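Local coordinates for Trypsin/chymotrypsin inhibitor (Alocasia macrorrhizos, PDB 5YCZ), which inhibits trypsin and alpha-chymotrypsin as a dimeric Kunitz-type protein of giant taro, at residues 17-22 with 50-55; 57-62 with 75-80; 71-76 with 137-142; 88-93 with 114-119. One frame throughout, in Å; residues are numbered along the deposited sequence.

Contact 1: residues 17-22 with 50-55; sequences LYYATS and EYSGRP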
# COMPACT_ATOMS: atom_id res chain seq x y z
N LEU A 17 -0.58 10.46 2.60
CA LEU A 17 -1.84 10.10 1.98
C LEU A 17 -2.54 11.34 1.44
O LEU A 17 -2.72 12.30 2.18
CB LEU A 17 -2.77 9.41 2.98
CG LEU A 17 -2.29 8.21 3.78
CD1 LEU A 17 -3.51 7.49 4.33
CD2 LEU A 17 -1.46 7.31 2.92
N TYR A 18 -2.98 11.28 0.18
CA TYR A 18 -3.71 12.37 -0.45
C TYR A 18 -4.88 11.81 -1.25
O TYR A 18 -4.74 10.80 -1.95
CB TYR A 18 -2.81 13.18 -1.40
CG TYR A 18 -1.57 13.79 -0.77
CD1 TYR A 18 -0.45 13.01 -0.47
CD2 TYR A 18 -1.51 15.16 -0.49
CE1 TYR A 18 0.68 13.57 0.11
CE2 TYR A 18 -0.38 15.71 0.08
CZ TYR A 18 0.70 14.92 0.38
OH TYR A 18 1.81 15.47 0.95
N TYR A 19 -6.02 12.47 -1.17
CA TYR A 19 -7.17 12.14 -1.99
C TYR A 19 -7.07 12.87 -3.33
O TYR A 19 -6.71 14.05 -3.38
CB TYR A 19 -8.47 12.56 -1.31
CG TYR A 19 -8.81 11.87 -0.00
CD1 TYR A 19 -8.85 10.49 0.11
CD2 TYR A 19 -9.16 12.63 1.11
CE1 TYR A 19 -9.19 9.88 1.31
CE2 TYR A 19 -9.51 12.03 2.31
CZ TYR A 19 -9.52 10.66 2.41
OH TYR A 19 -9.86 10.09 3.61
N ALA A 20 -7.43 12.17 -4.42
CA ALA A 20 -7.44 12.76 -5.76
C ALA A 20 -8.84 13.25 -6.09
O ALA A 20 -9.60 12.59 -6.79
CB ALA A 20 -6.93 11.77 -6.80
N THR A 21 -9.17 14.44 -5.60
CA THR A 21 -10.48 15.03 -5.83
C THR A 21 -10.63 15.49 -7.27
O THR A 21 -9.70 16.05 -7.86
CB THR A 21 -10.72 16.22 -4.90
OG1 THR A 21 -9.97 17.37 -5.36
CG2 THR A 21 -10.28 15.86 -3.50
N SER A 22 -11.81 15.30 -7.81
CA SER A 22 -12.04 15.67 -9.20
C SER A 22 -12.23 17.19 -9.30
O SER A 22 -13.07 17.77 -8.61
CB SER A 22 -13.24 14.90 -9.72
OG SER A 22 -13.94 15.67 -10.67
N GLU A 50 -19.00 10.32 -3.27
CA GLU A 50 -17.69 10.17 -2.62
C GLU A 50 -16.70 11.15 -3.24
O GLU A 50 -15.89 10.80 -4.09
CB GLU A 50 -17.16 8.77 -2.71
CG GLU A 50 -17.51 7.93 -1.53
CD GLU A 50 -18.62 6.98 -1.86
OE1 GLU A 50 -18.94 6.89 -3.07
OE2 GLU A 50 -19.18 6.34 -0.94
N TYR A 51 -16.73 12.40 -2.75
CA TYR A 51 -15.84 13.42 -3.28
C TYR A 51 -14.37 13.04 -3.11
O TYR A 51 -13.55 13.31 -4.00
CB TYR A 51 -16.18 14.77 -2.62
CG TYR A 51 -15.07 15.77 -2.34
CD1 TYR A 51 -14.68 16.71 -3.30
CD2 TYR A 51 -14.45 15.83 -1.10
CE1 TYR A 51 -13.69 17.65 -3.02
CE2 TYR A 51 -13.47 16.75 -0.82
CZ TYR A 51 -13.10 17.67 -1.77
OH TYR A 51 -12.11 18.58 -1.46
N SER A 52 -14.02 12.37 -2.02
CA SER A 52 -12.60 12.11 -1.77
C SER A 52 -12.12 10.78 -2.34
O SER A 52 -10.92 10.65 -2.61
CB SER A 52 -12.31 12.20 -0.26
OG SER A 52 -12.35 10.94 0.40
N GLY A 53 -13.01 9.81 -2.55
CA GLY A 53 -12.56 8.50 -3.00
C GLY A 53 -11.76 7.81 -1.91
O GLY A 53 -12.10 7.87 -0.73
N ARG A 54 -10.67 7.15 -2.31
CA ARG A 54 -9.75 6.52 -1.38
C ARG A 54 -8.39 7.19 -1.44
O ARG A 54 -8.03 7.83 -2.44
CB ARG A 54 -9.60 5.03 -1.69
CG ARG A 54 -10.72 4.22 -1.12
CD ARG A 54 -10.53 2.78 -1.48
NE ARG A 54 -11.82 2.11 -1.59
CZ ARG A 54 -12.32 1.32 -0.64
NH1 ARG A 54 -11.63 1.09 0.48
NH2 ARG A 54 -13.52 0.75 -0.83
N PRO A 55 -7.59 7.07 -0.38
CA PRO A 55 -6.30 7.78 -0.34
C PRO A 55 -5.27 7.16 -1.27
O PRO A 55 -5.15 5.94 -1.38
CB PRO A 55 -5.87 7.66 1.12
CG PRO A 55 -7.09 7.25 1.87
CD PRO A 55 -7.93 6.46 0.91
O HOH W 1 -9.24 9.65 -4.22

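Contact 2: residues 57-62 with 75-80; sequences AFFPEN and YIMFPE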
# COMPACT_ATOMS: atom_id res chain seq x y z
N ALA A 57 -0.97 7.49 -2.40
CA ALA A 57 0.34 7.98 -2.02
C ALA A 57 1.27 7.82 -3.21
O ALA A 57 1.08 6.92 -4.03
CB ALA A 57 0.89 7.25 -0.79
N PHE A 58 2.27 8.71 -3.29
CA PHE A 58 3.14 8.83 -4.45
C PHE A 58 4.60 8.62 -4.07
O PHE A 58 5.03 8.97 -2.97
CB PHE A 58 3.01 10.19 -5.09
CG PHE A 58 1.60 10.58 -5.34
CD1 PHE A 58 0.98 10.23 -6.52
CD2 PHE A 58 0.88 11.26 -4.37
CE1 PHE A 58 -0.33 10.57 -6.76
CE2 PHE A 58 -0.43 11.62 -4.59
CZ PHE A 58 -1.05 11.27 -5.78
N PHE A 59 5.35 8.06 -5.01
CA PHE A 59 6.72 7.60 -4.76
C PHE A 59 7.57 8.01 -5.96
O PHE A 59 7.61 7.30 -6.97
CB PHE A 59 6.76 6.10 -4.54
CG PHE A 59 5.97 5.67 -3.34
CD1 PHE A 59 4.61 5.43 -3.44
CD2 PHE A 59 6.59 5.54 -2.10
CE1 PHE A 59 3.87 5.06 -2.32
CE2 PHE A 59 5.87 5.17 -0.97
CZ PHE A 59 4.51 4.92 -1.08
N PRO A 60 8.26 9.15 -5.88
CA PRO A 60 9.10 9.57 -6.99
C PRO A 60 10.15 8.52 -7.27
O PRO A 60 10.73 7.94 -6.35
CB PRO A 60 9.73 10.87 -6.48
CG PRO A 60 8.89 11.29 -5.34
CD PRO A 60 8.40 10.04 -4.72
N GLU A 61 10.38 8.25 -8.55
CA GLU A 61 11.40 7.26 -8.90
C GLU A 61 12.79 7.70 -8.46
O GLU A 61 13.66 6.85 -8.28
CB GLU A 61 11.39 6.99 -10.40
CG GLU A 61 10.39 5.95 -10.84
CD GLU A 61 10.79 5.27 -12.15
OE1 GLU A 61 11.03 4.05 -12.13
OE2 GLU A 61 10.86 5.97 -13.19
N ASN A 62 13.00 9.01 -8.28
CA ASN A 62 14.27 9.55 -7.80
C ASN A 62 14.27 9.55 -6.28
O ASN A 62 13.43 10.20 -5.66
CB ASN A 62 14.49 10.97 -8.32
CG ASN A 62 15.95 11.42 -8.20
OD1 ASN A 62 16.59 11.22 -7.16
ND2 ASN A 62 16.48 12.02 -9.27
N TYR A 75 5.72 6.45 -8.91
CA TYR A 75 4.74 5.39 -8.76
C TYR A 75 3.58 5.89 -7.92
O TYR A 75 3.71 6.80 -7.10
CB TYR A 75 5.34 4.18 -8.07
CG TYR A 75 6.63 3.77 -8.67
CD1 TYR A 75 6.69 3.38 -9.99
CD2 TYR A 75 7.81 3.81 -7.93
CE1 TYR A 75 7.89 3.00 -10.56
CE2 TYR A 75 9.00 3.44 -8.48
CZ TYR A 75 9.05 3.03 -9.80
OH TYR A 75 10.24 2.66 -10.39
N ILE A 76 2.43 5.25 -8.12
CA ILE A 76 1.20 5.61 -7.43
C ILE A 76 0.60 4.34 -6.87
O ILE A 76 0.63 3.28 -7.52
CB ILE A 76 0.19 6.30 -8.37
CG1 ILE A 76 0.86 7.43 -9.17
CG2 ILE A 76 -1.01 6.84 -7.58
CD1 ILE A 76 -0.02 8.00 -10.29
N MET A 77 0.02 4.44 -5.67
CA MET A 77 -0.69 3.31 -5.10
C MET A 77 -1.78 3.77 -4.16
O MET A 77 -1.79 4.93 -3.72
CB MET A 77 0.29 2.35 -4.40
CG MET A 77 1.13 2.94 -3.26
SD MET A 77 1.52 1.70 -1.99
CE MET A 77 2.34 0.46 -2.97
N PHE A 78 -2.73 2.88 -3.91
CA PHE A 78 -3.65 3.02 -2.80
C PHE A 78 -3.04 2.24 -1.64
O PHE A 78 -3.06 0.99 -1.66
CB PHE A 78 -5.02 2.46 -3.15
CG PHE A 78 -5.75 3.21 -4.23
CD1 PHE A 78 -6.65 4.22 -3.91
CD2 PHE A 78 -5.58 2.86 -5.57
CE1 PHE A 78 -7.35 4.89 -4.91
CE2 PHE A 78 -6.28 3.53 -6.58
CZ PHE A 78 -7.17 4.55 -6.24
N PRO A 79 -2.50 2.89 -0.64
CA PRO A 79 -1.81 2.10 0.40
C PRO A 79 -2.78 1.46 1.38
O PRO A 79 -2.84 1.78 2.57
CB PRO A 79 -0.92 3.15 1.07
CG PRO A 79 -1.64 4.42 0.91
CD PRO A 79 -2.47 4.33 -0.36
N GLU A 80 -3.60 0.55 0.89
CA GLU A 80 -4.53 -0.15 1.76
C GLU A 80 -4.61 -1.60 1.32
O GLU A 80 -4.21 -1.94 0.20
CB GLU A 80 -5.94 0.48 1.75
CG GLU A 80 -6.42 0.94 0.41
CD GLU A 80 -7.74 1.69 0.52
OE1 GLU A 80 -8.80 1.02 0.51
OE2 GLU A 80 -7.71 2.94 0.64

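Contact 3: residues 71-76 with 137-142; sequences GSTLYI and PCSTGV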
# COMPACT_ATOMS: atom_id res chain seq x y z
N GLY A 71 6.41 16.71 -13.83
CA GLY A 71 7.09 16.11 -14.95
C GLY A 71 8.02 14.95 -14.63
O GLY A 71 8.42 14.25 -15.55
N SER A 72 8.37 14.72 -13.37
CA SER A 72 9.28 13.63 -13.04
C SER A 72 8.52 12.35 -12.70
O SER A 72 7.48 12.39 -12.05
CB SER A 72 10.16 14.03 -11.85
OG SER A 72 10.85 15.23 -12.13
N THR A 73 9.05 11.21 -13.14
CA THR A 73 8.28 9.97 -13.03
C THR A 73 8.18 9.51 -11.58
O THR A 73 9.08 9.74 -10.76
CB THR A 73 8.87 8.83 -13.90
OG1 THR A 73 10.27 8.66 -13.66
CG2 THR A 73 8.64 9.08 -15.37
N LEU A 74 7.06 8.85 -11.27
CA LEU A 74 6.80 8.32 -9.95
C LEU A 74 5.91 7.10 -10.05
O LEU A 74 5.36 6.79 -11.11
CB LEU A 74 6.12 9.36 -9.07
CG LEU A 74 4.96 10.03 -9.79
CD1 LEU A 74 3.71 9.19 -9.68
CD2 LEU A 74 4.71 11.40 -9.19
N TYR A 75 5.72 6.45 -8.91
CA TYR A 75 4.74 5.39 -8.76
C TYR A 75 3.58 5.89 -7.92
O TYR A 75 3.71 6.80 -7.10
CB TYR A 75 5.34 4.18 -8.07
CG TYR A 75 6.63 3.77 -8.67
CD1 TYR A 75 6.69 3.38 -9.99
CD2 TYR A 75 7.81 3.81 -7.93
CE1 TYR A 75 7.89 3.00 -10.56
CE2 TYR A 75 9.00 3.44 -8.48
CZ TYR A 75 9.05 3.03 -9.80
OH TYR A 75 10.24 2.66 -10.39
N ILE A 76 2.43 5.25 -8.12
CA ILE A 76 1.20 5.61 -7.43
C ILE A 76 0.60 4.34 -6.87
O ILE A 76 0.63 3.28 -7.52
CB ILE A 76 0.19 6.30 -8.37
CG1 ILE A 76 0.86 7.43 -9.17
CG2 ILE A 76 -1.01 6.84 -7.58
CD1 ILE A 76 -0.02 8.00 -10.29
N PRO A 137 6.19 5.74 -19.73
CA PRO A 137 7.00 4.53 -19.55
C PRO A 137 8.48 4.79 -19.35
O PRO A 137 9.17 3.94 -18.77
CB PRO A 137 6.74 3.74 -20.83
CG PRO A 137 5.37 4.15 -21.21
CD PRO A 137 5.24 5.60 -20.84
N CYS A 138 9.01 5.92 -19.79
CA CYS A 138 10.43 6.19 -19.66
C CYS A 138 10.69 7.09 -18.46
O CYS A 138 10.09 8.16 -18.34
CB CYS A 138 10.98 6.84 -20.93
SG CYS A 138 11.01 5.72 -22.31
N SER A 139 11.61 6.66 -17.59
CA SER A 139 11.91 7.46 -16.41
C SER A 139 12.36 8.85 -16.82
O SER A 139 12.86 9.08 -17.93
CB SER A 139 12.99 6.79 -15.56
OG SER A 139 12.47 5.74 -14.77
N THR A 140 12.14 9.79 -15.91
CA THR A 140 12.48 11.19 -16.14
C THR A 140 12.61 11.89 -14.80
O THR A 140 12.04 11.45 -13.79
CB THR A 140 11.43 11.86 -17.03
OG1 THR A 140 12.01 13.05 -17.58
CG2 THR A 140 10.23 12.23 -16.24
N GLY A 141 13.37 12.98 -14.79
CA GLY A 141 13.81 13.52 -13.53
C GLY A 141 14.67 12.57 -12.73
O GLY A 141 14.79 12.72 -11.51
N VAL A 142 15.26 11.57 -13.38
CA VAL A 142 16.00 10.51 -12.71
C VAL A 142 17.43 10.54 -13.22
O VAL A 142 17.67 10.64 -14.43
CB VAL A 142 15.33 9.13 -12.95
CG1 VAL A 142 15.78 8.48 -14.27
CG2 VAL A 142 15.57 8.21 -11.78
O HOH W 2 11.65 10.91 -11.04

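Contact 4: residues 88-93 with 114-119; sequences TVWTFD and SRFAIR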
# COMPACT_ATOMS: atom_id res chain seq x y z
N THR A 88 -1.42 -2.89 -5.04
CA THR A 88 -2.23 -1.74 -5.37
C THR A 88 -1.44 -0.62 -6.06
O THR A 88 -1.86 0.54 -6.04
CB THR A 88 -2.90 -1.20 -4.11
OG1 THR A 88 -1.90 -1.03 -3.10
CG2 THR A 88 -3.95 -2.19 -3.62
N VAL A 89 -0.28 -0.95 -6.62
CA VAL A 89 0.51 -0.01 -7.42
C VAL A 89 -0.12 0.10 -8.80
O VAL A 89 -0.39 -0.91 -9.45
CB VAL A 89 1.97 -0.48 -7.53
CG1 VAL A 89 2.69 0.30 -8.58
CG2 VAL A 89 2.68 -0.30 -6.21
N TRP A 90 -0.35 1.33 -9.26
CA TRP A 90 -0.92 1.54 -10.58
C TRP A 90 0.03 1.05 -11.65
O TRP A 90 1.24 1.26 -11.57
CB TRP A 90 -1.19 3.01 -10.82
CG TRP A 90 -2.23 3.65 -10.03
CD1 TRP A 90 -2.81 3.21 -8.88
CD2 TRP A 90 -2.85 4.89 -10.35
NE1 TRP A 90 -3.75 4.12 -8.45
CE2 TRP A 90 -3.79 5.15 -9.34
CE3 TRP A 90 -2.70 5.81 -11.39
CZ2 TRP A 90 -4.58 6.28 -9.34
CZ3 TRP A 90 -3.47 6.93 -11.40
CH2 TRP A 90 -4.41 7.17 -10.38
N THR A 91 -0.54 0.46 -12.70
CA THR A 91 0.23 0.15 -13.89
C THR A 91 -0.71 0.30 -15.06
O THR A 91 -1.92 0.09 -14.93
CB THR A 91 0.85 -1.26 -13.82
OG1 THR A 91 1.53 -1.58 -15.05
CG2 THR A 91 -0.22 -2.30 -13.53
N PHE A 92 -0.18 0.72 -16.19
CA PHE A 92 -1.03 0.94 -17.35
C PHE A 92 -1.04 -0.33 -18.19
O PHE A 92 -0.02 -0.68 -18.79
CB PHE A 92 -0.58 2.13 -18.18
CG PHE A 92 -1.54 2.48 -19.28
CD1 PHE A 92 -2.74 3.11 -18.98
CD2 PHE A 92 -1.26 2.16 -20.60
CE1 PHE A 92 -3.64 3.42 -19.98
CE2 PHE A 92 -2.16 2.45 -21.60
CZ PHE A 92 -3.35 3.09 -21.29
N ASP A 93 -2.18 -1.03 -18.21
CA ASP A 93 -2.35 -2.20 -19.06
C ASP A 93 -2.52 -1.70 -20.48
O ASP A 93 -3.56 -1.12 -20.83
CB ASP A 93 -3.54 -3.03 -18.59
CG ASP A 93 -3.77 -4.32 -19.44
OD1 ASP A 93 -3.15 -4.49 -20.51
OD2 ASP A 93 -4.61 -5.17 -19.04
N SER A 114 4.36 1.03 -14.91
CA SER A 114 3.92 1.63 -13.66
C SER A 114 4.47 3.04 -13.45
O SER A 114 4.30 3.60 -12.36
CB SER A 114 4.29 0.73 -12.47
OG SER A 114 5.54 0.10 -12.67
N ARG A 115 5.10 3.63 -14.46
CA ARG A 115 5.69 4.96 -14.31
C ARG A 115 4.70 6.02 -14.76
O ARG A 115 4.30 6.07 -15.93
CB ARG A 115 6.99 5.08 -15.10
CG ARG A 115 8.19 4.43 -14.44
CD ARG A 115 9.15 3.94 -15.50
NE ARG A 115 10.39 3.47 -14.92
CZ ARG A 115 11.34 2.84 -15.60
NH1 ARG A 115 11.20 2.60 -16.89
NH2 ARG A 115 12.44 2.42 -14.97
N PHE A 116 4.32 6.89 -13.83
CA PHE A 116 3.44 8.00 -14.13
C PHE A 116 4.17 9.30 -13.79
O PHE A 116 5.13 9.31 -13.02
CB PHE A 116 2.12 7.88 -13.35
CG PHE A 116 1.35 6.64 -13.66
CD1 PHE A 116 1.70 5.42 -13.07
CD2 PHE A 116 0.30 6.67 -14.55
CE1 PHE A 116 1.00 4.26 -13.36
CE2 PHE A 116 -0.41 5.52 -14.85
CZ PHE A 116 -0.07 4.31 -14.25
N ALA A 117 3.71 10.39 -14.40
CA ALA A 117 4.14 11.73 -14.02
C ALA A 117 2.92 12.60 -13.83
O ALA A 117 1.85 12.32 -14.37
CB ALA A 117 5.06 12.34 -15.08
N ILE A 118 3.08 13.66 -13.03
CA ILE A 118 2.04 14.65 -12.80
C ILE A 118 2.48 16.00 -13.37
O ILE A 118 3.64 16.41 -13.22
CB ILE A 118 1.70 14.79 -11.31
CG1 ILE A 118 1.26 13.45 -10.74
CG2 ILE A 118 0.60 15.84 -11.10
CD1 ILE A 118 1.63 13.26 -9.29
N ARG A 119 1.54 16.69 -13.99
CA ARG A 119 1.78 17.96 -14.65
C ARG A 119 0.62 18.90 -14.35
O ARG A 119 -0.51 18.45 -14.12
CB ARG A 119 1.93 17.79 -16.17
CG ARG A 119 3.15 17.01 -16.58
CD ARG A 119 3.62 17.36 -17.99
NE ARG A 119 5.05 17.63 -18.02
CZ ARG A 119 5.98 16.69 -18.13
NH1 ARG A 119 5.61 15.40 -18.22
NH2 ARG A 119 7.27 17.02 -18.15
O HOH W 3 2.58 3.09 -10.32
O HOH W 4 4.54 -2.48 -13.99

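Contact 1: residues 17-22 with 50-55
A20 N gives its hydrogen to a water 3.1 Å away, which also lies 2.8 Å from R54 O and very close to S52 O. No direct hydrogen bond joins 17-22 to 50-55, and this water carries the polar link. Beside it, Y19 holds CG anti to its carbonyl carbon (chi1 -64°), and its ring comes under S52. S52 CB stands 3.6 Å from the Y19 ring centroid, 18° off the normal, a CH-pi contact over the face. S52 OG lies 3.3 Å above the plane of the same Y19 ring, over its centre, and donates a weak hydrogen bond to G53 O. In this beta-trefoil, 18-22 is an inner strand of a four-stranded antiparallel sheet, and 50-55 is the loop running into strand 55-60, which contains the predicted reactive bond L56-A57. P55 runs alongside Y19, its CG 3.4 Å from Y19 CE1, and P55 CB meets L17 CD1 at 4.0 Å. At the other end T21 CG2 sits over a face of the Y51 ring, 4.2 Å from its centroid, while T21 OG1 hydrogen-bonds R177 O in strand 176-180.

Contact 2: residues 57-62 with 75-80
Four backbone hydrogen bonds tie A57 and F59 to M77 and Y75, pairing strands 55-60 and 74-77 as antiparallel neighbours in the beta-trefoil. In the A57-M77 pair, A57 N reaches M77 O at 3.0 Å and M77 N returns to A57 O at 3.2 Å, both nearly in line with the carbonyl bond. In the F59-Y75 pair the donors come off the carbonyl axis: F59 N meets Y75 O at 2.9 Å, and Y75 N meets F59 O at 2.8 Å from 39° above that carbonyl's plane. Beyond the strand end, the E61 side chain meets the phenol end of Y75 at about a right angle, carboxylate and ring planes 74° apart. Its OE1 is a hydrogen-bond partner of Y75 OH, although the very short separation in the model is doubtful. Y75 OH is also held by S106 N, while E61 OE1 forms a salt bridge with R115 and OE2 bonds T73 OG1.

F58 and I76, the non-hydrogen-bonded pair, project on one face of the sheet and run side by side, F58 CD1 lying 3.9 Å from I76 CG1. A57, F59, Y75 and M77 occupy the other face, where P81 of the second subunit packs on F59 and Y75. With CG between its backbone N and carbonyl carbon (chi1 59°), M77 brings that CG within 3.6 Å of F59 CE1. M77 SD makes an oblique Met-aromatic contact with the same ring. P79, central to an inverse gamma turn, meets P79 of the second subunit and sets its own CG 4.2 Å from A57 CB.

Contact 3: residues 71-76 with 137-142
T73 and T140 bury the most surface here and exchange two hydrogen bonds, joining the residues that lead into strand 74-77 of the beta-trefoil to the loop between strands 131-135 and 153-159. T73 N donates to T140 O at 3.1 Å, approaching from well above the carbonyl plane. In return T140 N donates to the hydroxyl T73 OG1, also at 3.1 Å. T73 OG1 stands between its own backbone N and carbonyl carbon (chi1 51°), which turns it to the opposing loop. The same hydroxyl bonds E61 OE2, so two partners fix its rotation. T73 CG2 occupies the position anti to the carbonyl carbon and packs 3.4 Å from C138 O. C138 is itself bound to C147 by a disulfide, which adds a covalent tie to this strand-free loop.

S72 contributes a looser flank. Its CB lies 3.7 Å from T140 O, and its OG approaches the backbone of G141, which turns with positive phi. G141 O in turn bonds N62 ND2. A water completes the polar join, donating to T73 O at 2.8 Å and to T140 O at 2.8 Å.

Contact 4: residues 88-93 with 114-119
W90 and F116 both place CG anti to the carbonyl carbon, beside the backbone N (chi1 -68° and -60°), and this points the two rings at one another in the buried interior of the beta-trefoil. They form a T-shaped pair: the six-membered ring of W90 turns its edge to a face of F116, with planes at 87° and centroids 5.6 Å apart. The atom leading this edge is W90 CE3, which stands 4.1 Å above the F116 plane and is offset toward the rim of that ring. The methylene W90 CB packs 3.6 Å from F116 CE1, an apolar contact. At the F116 edge, in the plane of the ring, W90 O lies 3.5 Å from the same CE1. The indole also meets the F78 ring and comes near L56 of the predicted reactive bond, while I76 and I133 pack against both W90 and F116.

No direct hydrogen bond crosses between 88-93 and 114-119; water and van der Waals contact join S114 to the opposing backbone. One water lies 2.6 Å from W90 O and 2.7 Å from S114 O. S114 CB packs against W90 O at 3.2 Å. S114 OG, whose protein partner is T104 O, accepts from a second water at 3.1 Å, and that water has a weak hydrogen bond with T91 OG1.

In the fold
Along the chain contact 1 closes before contact 2 opens, contact 3 begins on the strand where contact 2 ends, and contact 4 falls between the two segments of contact 3. Contacts 1, 2 and 3 reach one four-stranded antiparallel sheet, with 55-60 between 18-22 and 74-77. Contacts 2 and 3 share strand 74-77, their centres about 11 Å apart; contact 4, its centre about 9 Å from each of theirs, touches that strand through probable backbone bonds W90 N-I76 O and L74 N-F116 O. The centres of contacts 1 and 3 are about 22 Å apart, on opposite sides of the chain's centre. Contacts 1 and 2 meet beside the predicted reactive bond L56-A57, through the R54-E80 salt bridge and P79 packing on P55 and L17.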